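Gamma-hexachlorocyclohexane dehydrochlorinase (Sphingomonas paucimobilis, PDB 3A76) catalyses two successive dehydrochlorinations of the pollutant lindane, giving a tetrachlorocyclohexadiene by way of pentachlorocyclohexene. Local coordinates at residues B[38-43]-B[53-58]. Numbering follows the deposited sequence.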
# COMPACT_ATOMS: atom_id res chain seq x y z
N SER B 38 9.82 0.47 -3.94
CA SER B 38 9.09 1.70 -4.29
C SER B 38 9.68 2.41 -5.53
O SER B 38 8.96 2.66 -6.50
CB SER B 38 9.03 2.64 -3.09
OG SER B 38 8.38 1.98 -2.03
N ASP B 39 11.00 2.69 -5.50
CA ASP B 39 11.71 3.33 -6.64
C ASP B 39 11.36 2.75 -8.00
O ASP B 39 11.21 3.49 -8.97
CB ASP B 39 13.22 3.22 -6.49
CG ASP B 39 13.78 4.16 -5.46
OD1 ASP B 39 13.10 5.16 -5.15
OD2 ASP B 39 14.89 3.90 -4.95
N LYS B 40 11.24 1.43 -8.08
CA LYS B 40 10.95 0.84 -9.37
C LYS B 40 9.64 1.39 -9.86
O LYS B 40 9.53 1.81 -11.01
CB LYS B 40 10.90 -0.69 -9.33
CG LYS B 40 11.34 -1.28 -10.67
CD LYS B 40 10.56 -2.47 -11.12
CE LYS B 40 9.38 -2.04 -11.99
NZ LYS B 40 8.54 -3.22 -12.34
N LEU B 41 8.63 1.36 -8.99
CA LEU B 41 7.28 1.81 -9.32
C LEU B 41 7.24 3.31 -9.66
O LEU B 41 6.70 3.70 -10.69
CB LEU B 41 6.35 1.47 -8.16
CG LEU B 41 5.67 0.09 -8.10
CD1 LEU B 41 6.22 -1.00 -9.06
CD2 LEU B 41 5.57 -0.39 -6.67
N ILE B 42 7.84 4.12 -8.80
CA ILE B 42 7.90 5.58 -9.01
C ILE B 42 8.57 5.92 -10.34
O ILE B 42 8.07 6.77 -11.10
CB ILE B 42 8.65 6.27 -7.83
CG1 ILE B 42 7.83 6.12 -6.54
CG2 ILE B 42 8.92 7.76 -8.15
CD1 ILE B 42 8.65 6.21 -5.25
N ALA B 43 9.67 5.23 -10.64
CA ALA B 43 10.45 5.54 -11.83
C ALA B 43 9.66 5.22 -13.08
O ALA B 43 9.75 5.93 -14.07
CB ALA B 43 11.78 4.79 -11.82
N ALA B 53 17.13 3.27 -13.77
CA ALA B 53 18.41 2.63 -14.07
C ALA B 53 19.25 2.31 -12.84
O ALA B 53 20.04 1.36 -12.85
CB ALA B 53 19.21 3.52 -15.03
N SER B 54 19.09 3.11 -11.79
CA SER B 54 19.94 3.06 -10.59
C SER B 54 19.74 1.84 -9.68
O SER B 54 20.52 1.62 -8.74
CB SER B 54 19.70 4.33 -9.77
OG SER B 54 18.40 4.32 -9.20
N ILE B 55 18.69 1.06 -9.94
CA ILE B 55 18.24 0.02 -9.00
C ILE B 55 18.62 -1.41 -9.40
O ILE B 55 18.38 -2.37 -8.66
CB ILE B 55 16.70 0.12 -8.78
CG1 ILE B 55 15.97 -0.05 -10.12
CG2 ILE B 55 16.32 1.45 -8.09
CD1 ILE B 55 14.46 -0.13 -10.04
N TRP B 56 19.22 -1.55 -10.59
CA TRP B 56 19.58 -2.86 -11.14
C TRP B 56 21.09 -3.03 -11.23
O TRP B 56 21.81 -2.08 -11.56
CB TRP B 56 19.01 -3.03 -12.55
CG TRP B 56 17.60 -2.56 -12.70
CD1 TRP B 56 17.18 -1.32 -13.11
CD2 TRP B 56 16.41 -3.32 -12.46
NE1 TRP B 56 15.81 -1.26 -13.14
CE2 TRP B 56 15.31 -2.48 -12.74
CE3 TRP B 56 16.17 -4.64 -12.04
CZ2 TRP B 56 13.99 -2.90 -12.61
CZ3 TRP B 56 14.85 -5.06 -11.90
CH2 TRP B 56 13.78 -4.19 -12.19
N TRP B 57 21.57 -4.24 -10.92
CA TRP B 57 22.94 -4.64 -11.23
C TRP B 57 23.05 -4.87 -12.73
O TRP B 57 22.03 -5.08 -13.40
CB TRP B 57 23.32 -5.91 -10.47
CG TRP B 57 23.37 -5.78 -8.98
CD1 TRP B 57 22.65 -6.50 -8.07
CD2 TRP B 57 24.18 -4.88 -8.21
NE1 TRP B 57 22.96 -6.11 -6.79
CE2 TRP B 57 23.90 -5.11 -6.85
CE3 TRP B 57 25.13 -3.90 -8.55
CZ2 TRP B 57 24.51 -4.40 -5.82
CZ3 TRP B 57 25.75 -3.19 -7.52
CH2 TRP B 57 25.44 -3.44 -6.17
N ASP B 58 24.27 -4.85 -13.28
CA ASP B 58 24.46 -5.13 -14.71
C ASP B 58 23.89 -6.48 -15.14
O ASP B 58 23.34 -6.62 -16.24
CB ASP B 58 25.95 -5.07 -15.10
CG ASP B 58 26.37 -3.70 -15.59
OD1 ASP B 58 25.49 -2.86 -15.92
OD2 ASP B 58 27.60 -3.48 -15.65
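Lys40, on the long helix 22-45 of this SnoaL-like alpha+beta barrel, lays the aliphatic part of its side chain against Ile55, in the type I turn from Ala53 to Trp56, and against Trp56, the first residue of strand 56-57. Its CB lies 3.7 Å from Ile55 CD1. The next carbon, CG, packs tightly on the same methyl, at 3.4 Å, and also meets Trp56 CZ2. CD then passes along the benzo part of the indole, 3.8 Å from both Trp56 CZ2 and CH2. A sharp turn at chi3 (91°) carries NZ out of the line of CB, CG and CD, and NZ ends close to the like-charged Arg149. The lysine side chain comes within about 6 Å of a bound spermidine and of the side chain of His93, the inferred proton acceptor, which places this buried contact beside the probable active site. Ile55 CG1 lies over the rim of one face of the Trp56 ring, 3.2 Å above its plane, and the indole stacks with Trp62. On the preceding residue, Asp39 OD1 forms salt bridges with both Arg51 and Arg99 of a neighbouring subunit, tying the contact to the trimer interface. Nearer the backbone, Asp39 CB touches Ile55 CG2 at 3.9 Å.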